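Local coordinates for protein Phenylalanine/tyrosine ammonia-lyase (Rhodosporidium toruloides, PDB 1Y2M) that catalyses the non-oxidative deamination of L-phenylalanine and L-tyrosine to trans-cinnamic acid and p-coumaric acid, working as a homotetramer, at residues D592-W597 with S632-T637; K583-T588 with H598-F603; S554-H559 with N623-A628; R538-E543 with Q639-F644. All coordinates share one frame; numbering follows the deposited sequence.

Contact 1. Residues D592-W597 with S632-T637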
loop_
_atom_site.group_PDB
_atom_site.type_symbol
_atom_site.label_atom_id
_atom_site.label_comp_id
_atom_site.label_asym_id
_atom_site.label_seq_id
_atom_site.Cartn_x
_atom_site.Cartn_y
_atom_site.Cartn_z
ATOM N N ASP B 592 -44.156 -0.428 9.245
ATOM C CA ASP B 592 -45.148 0.259 8.468
ATOM C C ASP B 592 -46.072 1.063 9.416
ATOM O O ASP B 592 -46.161 0.787 10.629
ATOM C CB ASP B 592 -45.909 -0.733 7.640
ATOM C CG ASP B 592 -45.157 -1.153 6.357
ATOM O OD1 ASP B 592 -44.008 -0.733 6.123
ATOM O OD2 ASP B 592 -45.741 -1.940 5.580
ATOM N N LEU B 593 -46.715 2.081 8.854
ATOM C CA LEU B 593 -47.374 3.101 9.654
ATOM C C LEU B 593 -48.444 2.547 10.580
ATOM O O LEU B 593 -48.451 2.820 11.775
ATOM C CB LEU B 593 -47.942 4.177 8.743
ATOM C CG LEU B 593 -48.685 5.307 9.441
ATOM C CD1 LEU B 593 -47.723 6.123 10.238
ATOM C CD2 LEU B 593 -49.450 6.197 8.444
ATOM N N VAL B 594 -49.330 1.735 10.034
ATOM C CA VAL B 594 -50.441 1.231 10.822
ATOM C C VAL B 594 -49.958 0.333 11.979
ATOM O O VAL B 594 -50.277 0.605 13.134
ATOM C CB VAL B 594 -51.466 0.533 9.939
ATOM C CG1 VAL B 594 -52.551 -0.186 10.787
ATOM C CG2 VAL B 594 -52.108 1.589 9.027
ATOM N N PRO B 595 -49.188 -0.731 11.673
ATOM C CA PRO B 595 -48.737 -1.507 12.855
ATOM C C PRO B 595 -47.826 -0.735 13.819
ATOM O O PRO B 595 -47.824 -1.068 15.005
ATOM C CB PRO B 595 -48.000 -2.714 12.243
ATOM C CG PRO B 595 -47.560 -2.246 10.883
ATOM C CD PRO B 595 -48.743 -1.353 10.420
ATOM N N ARG B 596 -47.064 0.233 13.337
ATOM C CA ARG B 596 -46.223 1.049 14.188
ATOM C C ARG B 596 -47.029 1.705 15.283
ATOM O O ARG B 596 -46.657 1.694 16.442
ATOM C CB ARG B 596 -45.529 2.130 13.378
ATOM C CG ARG B 596 -44.446 2.809 14.204
ATOM C CD ARG B 596 -43.650 3.808 13.417
ATOM N NE ARG B 596 -42.481 4.270 14.167
ATOM C CZ ARG B 596 -41.687 5.226 13.722
ATOM N NH1 ARG B 596 -41.936 5.777 12.543
ATOM N NH2 ARG B 596 -40.653 5.609 14.423
ATOM N N TRP B 597 -48.125 2.342 14.894
ATOM C CA TRP B 597 -48.916 3.099 15.881
ATOM C C TRP B 597 -49.703 2.197 16.825
ATOM O O TRP B 597 -49.871 2.523 17.985
ATOM C CB TRP B 597 -49.791 4.142 15.185
ATOM C CG TRP B 597 -48.908 5.315 14.805
ATOM C CD1 TRP B 597 -48.485 5.674 13.567
ATOM C CD2 TRP B 597 -48.283 6.200 15.725
ATOM N NE1 TRP B 597 -47.658 6.756 13.650
ATOM C CE2 TRP B 597 -47.521 7.111 14.966
ATOM C CE3 TRP B 597 -48.289 6.315 17.126
ATOM C CZ2 TRP B 597 -46.769 8.126 15.566
ATOM C CZ3 TRP B 597 -47.561 7.342 17.718
ATOM C CH2 TRP B 597 -46.811 8.236 16.925
ATOM N N SER B 632 -55.750 8.065 15.508
ATOM C CA SER B 632 -55.467 9.489 15.484
ATOM C C SER B 632 -54.049 9.749 14.981
ATOM O O SER B 632 -53.803 10.638 14.153
ATOM C CB SER B 632 -55.693 10.087 16.879
ATOM O OG SER B 632 -55.273 11.445 16.940
ATOM N N ALA B 633 -53.068 9.002 15.492
ATOM C CA ALA B 633 -51.684 9.163 15.052
ATOM C C ALA B 633 -51.475 8.801 13.570
ATOM O O ALA B 633 -50.721 9.472 12.845
ATOM C CB ALA B 633 -50.753 8.384 15.923
ATOM N N ILE B 634 -52.162 7.751 13.134
ATOM C CA ILE B 634 -52.084 7.323 11.755
ATOM C C ILE B 634 -52.647 8.438 10.829
ATOM O O ILE B 634 -51.996 8.852 9.851
ATOM C CB ILE B 634 -52.844 6.002 11.566
ATOM C CG1 ILE B 634 -52.083 4.871 12.329
ATOM C CG2 ILE B 634 -52.978 5.662 10.063
ATOM C CD1 ILE B 634 -52.848 3.617 12.599
ATOM N N SER B 635 -53.829 8.945 11.153
ATOM C CA SER B 635 -54.407 10.049 10.375
ATOM C C SER B 635 -53.563 11.269 10.410
ATOM O O SER B 635 -53.365 11.905 9.382
ATOM C CB SER B 635 -55.803 10.434 10.873
ATOM O OG SER B 635 -56.586 9.268 10.934
ATOM N N LEU B 636 -53.087 11.654 11.581
ATOM C CA LEU B 636 -52.275 12.856 11.655
ATOM C C LEU B 636 -50.979 12.733 10.814
ATOM O O LEU B 636 -50.566 13.661 10.127
ATOM C CB LEU B 636 -51.939 13.164 13.101
ATOM C CG LEU B 636 -51.107 14.413 13.421
ATOM C CD1 LEU B 636 -51.717 15.682 12.801
ATOM C CD2 LEU B 636 -51.023 14.588 14.928
ATOM N N THR B 637 -50.337 11.568 10.872
ATOM C CA THR B 637 -49.146 11.333 10.079
ATOM C C THR B 637 -49.453 11.539 8.596
ATOM O O THR B 637 -48.712 12.220 7.891
ATOM C CB THR B 637 -48.620 9.901 10.304
ATOM O OG1 THR B 637 -48.230 9.755 11.659
ATOM C CG2 THR B 637 -47.424 9.630 9.426
HETATM O O HOH W 1 -45.593 8.304 12.106
#
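Trp597 lays one face of its indole over the methyl group of Ala633. The CB of Ala633 stands 3.4 Å from the centroid of the six-membered ring of Trp597, only 18° off the ring normal, so this is a CH-pi contact. It is tight: Ala633 CB comes within 3.3 Å of Trp597 CD2. The indole reaches this place because Trp597 CG is anti to the carbonyl carbon (chi1 -78°). Ile634 runs past the base of the same side chain in the opposite direction, with its CG1 3.7 Å from Trp597 CB. The end of Ile634, CD1, then rests on the backbone of Val594, 3.8 Å from its CA. Leu593 and Thr637 meet end to end, with Leu593 CD1 3.6 Å from Thr637 CG2. The other branch of Leu593, CD2, touches Ile634 CG2.

The polar link is indirect. A water lies at the indole edge, in the ring plane. It accepts from Trp597 NE1 at 3.0 Å and donates to Thr637 OG1 at the same length. Thr637 OG1 gives its own proton to Ala633 O, which also accepts Thr637 N from the opposite face of its carbonyl plane. A leucine at Trp597 would probably lose the flat face over the Ala633 methyl and leave the bridging water without its indole donor.

Helices 593-611 and 619-646 form an antiparallel pair in the helical bundle, at 140° here. Helix 506-560 is the third member, and its Phe544 and Phe548 meet the Trp597 ring.

Contact 2. Residues K583-T588 with H598-F603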
loop_
_atom_site.group_PDB
_atom_site.type_symbol
_atom_site.label_atom_id
_atom_site.label_comp_id
_atom_site.label_asym_id
_atom_site.label_seq_id
_atom_site.Cartn_x
_atom_site.Cartn_y
_atom_site.Cartn_z
ATOM N N LYS B 583 -39.762 6.554 23.670
ATOM C CA LYS B 583 -38.721 5.542 23.696
ATOM C C LYS B 583 -39.057 4.423 22.696
ATOM O O LYS B 583 -38.191 3.966 21.935
ATOM C CB LYS B 583 -38.545 5.002 25.103
ATOM C CG LYS B 583 -37.532 3.869 25.217
ATOM C CD LYS B 583 -36.680 3.916 26.513
ATOM C CE LYS B 583 -35.267 4.537 26.283
ATOM N NZ LYS B 583 -34.807 5.359 27.452
ATOM N N ARG B 584 -40.321 4.027 22.638
ATOM C CA ARG B 584 -40.701 2.927 21.747
ATOM C C ARG B 584 -40.617 3.338 20.267
ATOM O O ARG B 584 -40.124 2.584 19.442
ATOM C CB ARG B 584 -42.121 2.428 22.071
ATOM C CG ARG B 584 -42.601 1.256 21.223
ATOM C CD ARG B 584 -41.600 0.092 21.241
ATOM N NE ARG B 584 -42.107 -1.064 20.493
ATOM C CZ ARG B 584 -41.423 -2.170 20.289
ATOM N NH1 ARG B 584 -40.173 -2.263 20.716
ATOM N NH2 ARG B 584 -41.955 -3.157 19.596
ATOM N N LEU B 585 -41.129 4.500 19.930
ATOM C CA LEU B 585 -41.137 4.907 18.518
ATOM C C LEU B 585 -39.736 5.004 17.937
ATOM O O LEU B 585 -39.554 4.728 16.750
ATOM C CB LEU B 585 -41.878 6.218 18.340
ATOM C CG LEU B 585 -43.379 6.126 18.563
ATOM C CD1 LEU B 585 -43.911 7.526 18.839
ATOM C CD2 LEU B 585 -44.071 5.506 17.350
ATOM N N GLU B 586 -38.748 5.380 18.750
ATOM C CA GLU B 586 -37.352 5.473 18.253
ATOM C C GLU B 586 -36.889 4.150 17.672
ATOM O O GLU B 586 -36.007 4.103 16.813
ATOM C CB GLU B 586 -36.404 5.914 19.368
ATOM C CG GLU B 586 -34.933 5.887 18.964
ATOM C CD GLU B 586 -34.021 6.829 19.774
ATOM O OE1 GLU B 586 -34.520 7.795 20.404
ATOM O OE2 GLU B 586 -32.782 6.600 19.734
ATOM N N GLN B 587 -37.482 3.057 18.124
ATOM C CA GLN B 587 -37.025 1.755 17.746
ATOM C C GLN B 587 -37.928 1.013 16.759
ATOM O O GLN B 587 -37.563 -0.046 16.281
ATOM C CB GLN B 587 -36.691 0.931 18.999
ATOM C CG GLN B 587 -37.818 0.445 19.762
ATOM C CD GLN B 587 -37.477 0.027 21.212
ATOM O OE1 GLN B 587 -38.357 -0.032 22.017
ATOM N NE2 GLN B 587 -36.217 -0.299 21.504
ATOM N N THR B 588 -39.070 1.589 16.421
ATOM C CA THR B 588 -39.980 0.998 15.454
ATOM C C THR B 588 -40.006 1.789 14.147
ATOM O O THR B 588 -40.972 1.717 13.389
ATOM C CB THR B 588 -41.378 0.885 16.025
ATOM O OG1 THR B 588 -41.851 2.176 16.415
ATOM C CG2 THR B 588 -41.331 -0.022 17.271
ATOM N N HIS B 598 -50.189 1.063 16.338
ATOM C CA HIS B 598 -50.823 0.109 17.212
ATOM C C HIS B 598 -49.820 -0.482 18.192
ATOM O O HIS B 598 -50.149 -0.667 19.348
ATOM C CB HIS B 598 -51.589 -0.940 16.408
ATOM C CG HIS B 598 -52.848 -0.392 15.828
ATOM N ND1 HIS B 598 -53.993 -0.200 16.576
ATOM C CD2 HIS B 598 -53.128 0.070 14.589
ATOM C CE1 HIS B 598 -54.923 0.354 15.825
ATOM N NE2 HIS B 598 -54.431 0.517 14.612
ATOM N N ASP B 599 -48.608 -0.739 17.731
ATOM C CA ASP B 599 -47.548 -1.188 18.637
ATOM C C ASP B 599 -47.225 -0.158 19.749
ATOM O O ASP B 599 -47.182 -0.468 20.960
ATOM C CB ASP B 599 -46.303 -1.537 17.803
ATOM C CG ASP B 599 -45.074 -1.755 18.670
ATOM O OD1 ASP B 599 -44.787 -2.944 18.996
ATOM O OD2 ASP B 599 -44.466 -0.753 19.098
ATOM N N ALA B 600 -47.056 1.081 19.343
ATOM C CA ALA B 600 -46.711 2.142 20.312
ATOM C C ALA B 600 -47.756 2.311 21.406
ATOM O O ALA B 600 -47.446 2.389 22.610
ATOM C CB ALA B 600 -46.517 3.450 19.599
ATOM N N PHE B 601 -49.010 2.396 21.005
ATOM C CA PHE B 601 -50.084 2.529 21.976
ATOM C C PHE B 601 -50.389 1.268 22.757
ATOM O O PHE B 601 -50.948 1.370 23.859
ATOM C CB PHE B 601 -51.326 3.196 21.358
ATOM C CG PHE B 601 -51.157 4.674 21.237
ATOM C CD1 PHE B 601 -51.331 5.459 22.375
ATOM C CD2 PHE B 601 -50.742 5.288 20.049
ATOM C CE1 PHE B 601 -51.141 6.812 22.355
ATOM C CE2 PHE B 601 -50.560 6.652 20.018
ATOM C CZ PHE B 601 -50.758 7.432 21.187
ATOM N N SER B 602 -50.041 0.106 22.223
ATOM C CA SER B 602 -50.126 -1.130 22.988
ATOM C C SER B 602 -49.178 -1.037 24.183
ATOM O O SER B 602 -49.567 -1.288 25.317
ATOM C CB SER B 602 -49.787 -2.344 22.146
ATOM O OG SER B 602 -49.891 -3.514 22.945
ATOM N N PHE B 603 -47.947 -0.627 23.891
ATOM C CA PHE B 603 -46.964 -0.411 24.943
ATOM C C PHE B 603 -47.488 0.651 25.912
ATOM O O PHE B 603 -47.501 0.440 27.143
ATOM C CB PHE B 603 -45.633 -0.009 24.325
ATOM C CG PHE B 603 -44.419 -0.326 25.168
ATOM C CD1 PHE B 603 -44.493 -0.601 26.520
ATOM C CD2 PHE B 603 -43.182 -0.330 24.582
ATOM C CE1 PHE B 603 -43.311 -0.899 27.269
ATOM C CE2 PHE B 603 -42.041 -0.597 25.322
ATOM C CZ PHE B 603 -42.112 -0.868 26.652
HETATM O O HOH W 2 -44.201 1.631 17.704
#
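A side-on salt bridge joins Arg584 to Asp599. Arg584 NE donates to Asp599 OD2 at 2.8 Å, on its syn lone pair, and Arg584 NH2 donates to Asp599 OD1 at 2.9 Å. Both bonds are nearly straight. The guanidinium and carboxylate planes are close to coplanar, 29° apart. Arg584 bends at chi2 (53°) to bring its end round to the acid.

Other hydrogen bonds surround the pair. Arg584 NH1 donates to Gln587 OE1 at 3.2 Å, from above the amide carbonyl plane. A water accepts from Thr588 OG1 and donates to Asp599 OD2, so that oxygen has two donors. Thr588 OG1 also accepts from Arg596 NE.

Apolar contacts add to this. Thr588 CG2 lies over one face of the guanidinium, towards its rim. Arg584 CD meets the edge of the Phe603 ring at CD2, 3.7 Å away. Away from the ion pair, Leu585 CD2 touches Ala600 CB at 3.9 Å.

The contact closes a helical hairpin: helix 570-587 and helix 593-611 pack antiparallel, at 152°. A second subunit meets the same surface, where Phe603 stacks on Phe603 of that subunit. Arg584 NH1 also hydrogen-bonds Gln587 OE1 of that neighbouring subunit. Helix 619-646 lies against helix 593-611 at His598 and Phe601.

Contact 3. Residues S554-H559 with N623-A628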
loop_
_atom_site.group_PDB
_atom_site.type_symbol
_atom_site.label_atom_id
_atom_site.label_comp_id
_atom_site.label_asym_id
_atom_site.label_seq_id
_atom_site.Cartn_x
_atom_site.Cartn_y
_atom_site.Cartn_z
ATOM N N SER B 554 -55.417 15.377 24.996
ATOM C CA SER B 554 -56.838 15.456 24.751
ATOM C C SER B 554 -57.531 14.107 24.814
ATOM O O SER B 554 -58.605 13.966 25.410
ATOM C CB SER B 554 -57.080 16.088 23.390
ATOM O OG SER B 554 -58.451 15.982 23.035
ATOM N N LEU B 555 -56.904 13.101 24.188
ATOM C CA LEU B 555 -57.472 11.746 24.184
ATOM C C LEU B 555 -57.451 11.150 25.580
ATOM O O LEU B 555 -58.389 10.473 25.983
ATOM C CB LEU B 555 -56.725 10.838 23.204
ATOM C CG LEU B 555 -57.150 11.012 21.742
ATOM C CD1 LEU B 555 -56.098 10.450 20.795
ATOM C CD2 LEU B 555 -58.525 10.402 21.475
ATOM N N ILE B 556 -56.364 11.386 26.310
ATOM C CA ILE B 556 -56.276 10.971 27.715
ATOM C C ILE B 556 -57.401 11.621 28.531
ATOM O O ILE B 556 -58.042 10.986 29.377
ATOM C CB ILE B 556 -54.890 11.313 28.303
ATOM C CG1 ILE B 556 -53.853 10.262 27.896
ATOM C CG2 ILE B 556 -54.928 11.445 29.809
ATOM C CD1 ILE B 556 -52.446 10.583 28.383
ATOM N N ASP B 557 -57.651 12.901 28.294
ATOM C CA ASP B 557 -58.736 13.566 29.033
ATOM C C ASP B 557 -60.093 13.000 28.685
ATOM O O ASP B 557 -60.935 12.743 29.567
ATOM C CB ASP B 557 -58.744 15.067 28.759
ATOM C CG ASP B 557 -57.657 15.785 29.488
ATOM O OD1 ASP B 557 -57.130 15.222 30.478
ATOM O OD2 ASP B 557 -57.349 16.925 29.091
ATOM N N GLN B 558 -60.319 12.821 27.394
ATOM C CA GLN B 558 -61.571 12.315 26.915
ATOM C C GLN B 558 -61.854 10.919 27.461
ATOM O O GLN B 558 -62.983 10.644 27.901
ATOM C CB GLN B 558 -61.580 12.297 25.404
ATOM C CG GLN B 558 -62.858 11.760 24.787
ATOM C CD GLN B 558 -62.796 11.678 23.257
ATOM O OE1 GLN B 558 -61.716 11.755 22.651
ATOM N NE2 GLN B 558 -63.965 11.510 22.630
ATOM N N HIS B 559 -60.844 10.054 27.460
ATOM C CA HIS B 559 -61.067 8.646 27.818
ATOM C C HIS B 559 -61.018 8.397 29.307
ATOM O O HIS B 559 -61.792 7.605 29.825
ATOM C CB HIS B 559 -60.092 7.728 27.042
ATOM C CG HIS B 559 -60.449 7.606 25.600
ATOM N ND1 HIS B 559 -61.228 6.583 25.113
ATOM C CD2 HIS B 559 -60.244 8.445 24.560
ATOM C CE1 HIS B 559 -61.422 6.756 23.818
ATOM N NE2 HIS B 559 -60.841 7.884 23.457
ATOM N N ASN B 623 -58.549 -0.265 26.151
ATOM C CA ASN B 623 -58.268 -0.711 24.775
ATOM C C ASN B 623 -58.844 0.284 23.758
ATOM O O ASN B 623 -58.262 0.547 22.702
ATOM C CB ASN B 623 -58.827 -2.109 24.545
ATOM C CG ASN B 623 -58.342 -2.746 23.232
ATOM O OD1 ASN B 623 -57.155 -2.783 22.941
ATOM N ND2 ASN B 623 -59.284 -3.306 22.473
ATOM N N ALA B 624 -60.010 0.834 24.088
ATOM C CA ALA B 624 -60.664 1.848 23.226
ATOM C C ALA B 624 -59.818 3.089 23.055
ATOM O O ALA B 624 -59.703 3.625 21.960
ATOM C CB ALA B 624 -62.011 2.207 23.780
ATOM N N TRP B 625 -59.240 3.565 24.157
ATOM C CA TRP B 625 -58.290 4.663 24.113
ATOM C C TRP B 625 -57.116 4.327 23.192
ATOM O O TRP B 625 -56.752 5.098 22.284
ATOM C CB TRP B 625 -57.802 4.964 25.526
ATOM C CG TRP B 625 -56.676 5.886 25.536
ATOM C CD1 TRP B 625 -56.715 7.237 25.366
ATOM C CD2 TRP B 625 -55.293 5.545 25.697
ATOM N NE1 TRP B 625 -55.454 7.763 25.421
ATOM C CE2 TRP B 625 -54.557 6.745 25.613
ATOM C CE3 TRP B 625 -54.590 4.337 25.855
ATOM C CZ2 TRP B 625 -53.183 6.780 25.733
ATOM C CZ3 TRP B 625 -53.224 4.389 25.993
ATOM C CH2 TRP B 625 -52.537 5.588 25.926
ATOM N N LYS B 626 -56.527 3.153 23.416
ATOM C CA LYS B 626 -55.416 2.667 22.606
ATOM C C LYS B 626 -55.726 2.711 21.095
ATOM O O LYS B 626 -54.937 3.170 20.275
ATOM C CB LYS B 626 -55.052 1.236 23.061
ATOM C CG LYS B 626 -53.947 0.565 22.252
ATOM C CD LYS B 626 -54.467 -0.166 21.024
ATOM C CE LYS B 626 -53.388 -1.061 20.411
ATOM N NZ LYS B 626 -53.930 -1.962 19.342
ATOM N N VAL B 627 -56.893 2.196 20.735
ATOM C CA VAL B 627 -57.276 2.138 19.330
ATOM C C VAL B 627 -57.509 3.560 18.790
ATOM O O VAL B 627 -57.013 3.935 17.701
ATOM C CB VAL B 627 -58.486 1.218 19.125
ATOM C CG1 VAL B 627 -59.001 1.347 17.712
ATOM C CG2 VAL B 627 -58.088 -0.243 19.395
ATOM N N ALA B 628 -58.247 4.371 19.541
ATOM C CA ALA B 628 -58.515 5.748 19.078
ATOM C C ALA B 628 -57.217 6.523 18.960
ATOM O O ALA B 628 -57.009 7.287 18.024
ATOM C CB ALA B 628 -59.455 6.453 20.012
#
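This is a partly buried aromatic contact between antiparallel helices. It joins the last turns of the long helix 506-560 to helix 619-646, within a helical bundle that projects far from the centre of the chain. The segment axes lie 10.3 Å apart at an angle of 152°.

His559 and Trp625 form an offset edge-to-face pair. The indole turns its edge to the imidazole face, with the planes at 70°. The centroids of the His559 ring and the five-membered ring of Trp625 are 5.3 Å apart. The backbone of Trp625 also lies over that imidazole: its CA is over the ring face, 3.8 Å from the His559 centroid, a CH-pi contact. A serine at His559 would probably leave the Trp625 edge and CA without their aromatic partner and open a gap beside Ala628.

Trp625 CG is anti to the backbone N (chi1 170°), which sends the indole across to helix 506-560. There its edge meets the backbone of Leu555 and Ile556. Ile556 lies beside the indole and points the same way, with CG1 4.2 Å from Trp625 CZ2. Beyond the pair, Phe560 and Phe601 also meet the indole, the latter from helix 593-611. Ala628 meets two side chains of helix 506-560: its CB lies 4.3 Å from Leu555 CD2 and 4.0 Å from His559 NE2.

Contact 4. Residues R538-E543 with Q639-F644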
loop_
_atom_site.group_PDB
_atom_site.type_symbol
_atom_site.label_atom_id
_atom_site.label_comp_id
_atom_site.label_asym_id
_atom_site.label_seq_id
_atom_site.Cartn_x
_atom_site.Cartn_y
_atom_site.Cartn_z
ATOM N N ARG B 538 -37.006 14.633 9.275
ATOM C CA ARG B 538 -36.999 15.149 10.634
ATOM C C ARG B 538 -37.973 16.306 10.825
ATOM O O ARG B 538 -38.653 16.447 11.852
ATOM C CB ARG B 538 -35.600 15.561 11.049
ATOM C CG ARG B 538 -35.478 15.775 12.564
ATOM C CD ARG B 538 -35.568 14.495 13.356
ATOM N NE ARG B 538 -34.315 13.731 13.353
ATOM C CZ ARG B 538 -34.156 12.528 13.905
ATOM N NH1 ARG B 538 -35.220 11.912 14.430
ATOM N NH2 ARG B 538 -32.982 11.969 13.929
ATOM N N ALA B 539 -38.048 17.168 9.821
ATOM C CA ALA B 539 -38.979 18.307 9.898
ATOM C C ALA B 539 -40.429 17.823 9.954
ATOM O O ALA B 539 -41.226 18.420 10.717
ATOM C CB ALA B 539 -38.758 19.225 8.740
ATOM N N ILE B 540 -40.765 16.786 9.164
ATOM C CA ILE B 540 -42.088 16.126 9.240
ATOM C C ILE B 540 -42.368 15.591 10.656
ATOM O O ILE B 540 -43.453 15.798 11.219
ATOM C CB ILE B 540 -42.204 14.982 8.186
ATOM C CG1 ILE B 540 -42.328 15.598 6.818
ATOM C CG2 ILE B 540 -43.380 14.089 8.460
ATOM C CD1 ILE B 540 -42.082 14.588 5.651
ATOM N N GLU B 541 -41.370 14.952 11.242
ATOM C CA GLU B 541 -41.478 14.480 12.618
ATOM C C GLU B 541 -41.781 15.631 13.564
ATOM O O GLU B 541 -42.673 15.539 14.403
ATOM C CB GLU B 541 -40.206 13.791 13.051
ATOM C CG GLU B 541 -40.161 13.400 14.505
ATOM C CD GLU B 541 -38.808 12.822 14.925
ATOM O OE1 GLU B 541 -38.036 12.343 14.067
ATOM O OE2 GLU B 541 -38.494 12.881 16.125
ATOM N N PHE B 542 -41.060 16.729 13.406
ATOM C CA PHE B 542 -41.303 17.910 14.245
ATOM C C PHE B 542 -42.690 18.508 14.054
ATOM O O PHE B 542 -43.357 18.858 15.039
ATOM C CB PHE B 542 -40.255 18.971 13.972
ATOM C CG PHE B 542 -38.929 18.724 14.660
ATOM C CD1 PHE B 542 -38.603 17.500 15.225
ATOM C CD2 PHE B 542 -38.003 19.751 14.734
ATOM C CE1 PHE B 542 -37.349 17.285 15.844
ATOM C CE2 PHE B 542 -36.772 19.559 15.344
ATOM C CZ PHE B 542 -36.448 18.332 15.895
ATOM N N GLU B 543 -43.146 18.611 12.797
ATOM C CA GLU B 543 -44.510 19.118 12.542
ATOM C C GLU B 543 -45.572 18.225 13.154
ATOM O O GLU B 543 -46.546 18.717 13.755
ATOM C CB GLU B 543 -44.801 19.267 11.048
ATOM C CG GLU B 543 -43.955 20.320 10.396
ATOM C CD GLU B 543 -44.240 21.692 10.926
ATOM O OE1 GLU B 543 -45.410 22.107 10.882
ATOM O OE2 GLU B 543 -43.313 22.345 11.432
ATOM N N GLN B 639 -51.756 13.285 7.249
ATOM C CA GLN B 639 -52.071 14.693 6.943
ATOM C C GLN B 639 -50.831 15.570 6.922
ATOM O O GLN B 639 -50.649 16.386 6.006
ATOM C CB GLN B 639 -53.211 15.264 7.788
ATOM C CG GLN B 639 -53.011 15.594 9.221
ATOM C CD GLN B 639 -54.364 16.089 9.894
ATOM O OE1 GLN B 639 -55.446 15.539 9.635
ATOM N NE2 GLN B 639 -54.273 17.109 10.740
ATOM N N VAL B 640 -49.921 15.323 7.848
ATOM C CA VAL B 640 -48.665 16.071 7.886
ATOM C C VAL B 640 -47.794 15.766 6.651
ATOM O O VAL B 640 -47.201 16.671 6.048
ATOM C CB VAL B 640 -47.887 15.783 9.177
ATOM C CG1 VAL B 640 -46.537 16.420 9.162
ATOM C CG2 VAL B 640 -48.705 16.281 10.383
ATOM N N ARG B 641 -47.752 14.498 6.266
ATOM C CA ARG B 641 -47.078 14.144 5.042
ATOM C C ARG B 641 -47.713 14.839 3.833
ATOM O O ARG B 641 -47.007 15.414 3.007
ATOM C CB ARG B 641 -47.143 12.667 4.813
ATOM C CG ARG B 641 -46.223 11.948 5.730
ATOM C CD ARG B 641 -46.559 10.450 5.701
ATOM N NE ARG B 641 -45.592 9.603 6.391
ATOM C CZ ARG B 641 -45.752 8.285 6.503
ATOM N NH1 ARG B 641 -46.806 7.688 5.986
ATOM N NH2 ARG B 641 -44.818 7.564 7.074
ATOM N N GLU B 642 -49.041 14.821 3.735
ATOM C CA GLU B 642 -49.684 15.449 2.573
ATOM C C GLU B 642 -49.412 16.937 2.535
ATOM O O GLU B 642 -49.175 17.495 1.453
ATOM C CB GLU B 642 -51.181 15.183 2.541
ATOM C CG GLU B 642 -51.547 13.983 1.812
ATOM C CD GLU B 642 -50.945 13.940 0.419
ATOM O OE1 GLU B 642 -51.075 14.907 -0.356
ATOM O OE2 GLU B 642 -50.342 12.912 0.109
ATOM N N THR B 643 -49.404 17.576 3.705
ATOM C CA THR B 643 -49.123 19.002 3.772
ATOM C C THR B 643 -47.722 19.281 3.205
ATOM O O THR B 643 -47.564 20.204 2.392
ATOM C CB THR B 643 -49.234 19.513 5.181
ATOM O OG1 THR B 643 -50.587 19.407 5.608
ATOM C CG2 THR B 643 -48.757 20.950 5.282
ATOM N N PHE B 644 -46.714 18.485 3.589
ATOM C CA PHE B 644 -45.382 18.587 2.996
ATOM C C PHE B 644 -45.374 18.374 1.491
ATOM O O PHE B 644 -44.811 19.170 0.746
ATOM C CB PHE B 644 -44.464 17.529 3.638
ATOM C CG PHE B 644 -43.060 17.509 3.102
ATOM C CD1 PHE B 644 -42.103 18.366 3.599
ATOM C CD2 PHE B 644 -42.678 16.569 2.149
ATOM C CE1 PHE B 644 -40.796 18.338 3.122
ATOM C CE2 PHE B 644 -41.373 16.528 1.647
ATOM C CZ PHE B 644 -40.433 17.419 2.124
#
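Ile540 and Phe644 are brought together by different first torsions. Ile540 CG1 is anti to the carbonyl carbon (chi1 -72°), and Phe644 CG is anti to the backbone N (chi1 179°). The two side chains then lie roughly perpendicular. Ile540 CD1 sits over one face of the phenyl ring, offset toward its rim. It is 4.2 Å from the Phe644 centroid, which makes a CH-pi contact. The nearest ring atom is Phe644 CG, at 4.0 Å from Ile540 CD1.

The other branch of Ile540 faces Val640. Ile540 CG2 and Val640 CG1 are 4.0 Å apart, and the two side chains run alongside one another, pointing opposite ways. Val640 CG1 also touches Glu543 CB at 3.8 Å and approaches the carbonyl oxygen of Ile540 at the same distance. Only the aliphatic base of Glu543 is used in this way. Its chain bends at chi2, and its carboxylate leads away to Tyr657 and Lys546. No hydrogen bond crosses between the segments.

Helices 506-560 and 619-646 cross here at 128°, with their axes 9.7 Å apart. This is plain apolar helix-to-helix packing, consistent with the largely helical fold of the PAL/histidase family.

In the fold
Contacts 1 and 2 are buried, contact 3 is partly buried and contact 4 lies at the surface. Contacts 3 and 4 join the same two helices, 506-560 and 619-646, at centres about 23 Å apart. Contact 1 adds helix 593-611 to helix 619-646, and contact 2 adds helix 570-587 to helix 593-611. Contacts 1, 2 and 3 touch the second subunit, contact 2 with six residues; contact 4 touches no other chain. The chemistry changes with place. Only contact 2 has direct hydrogen bonds across its segments. Contact 1 is bridged by a water, and contacts 3 and 4 rely on aromatic and apolar groups. Arg596 NH2 ties contact 1 to Leu585 O of contact 2.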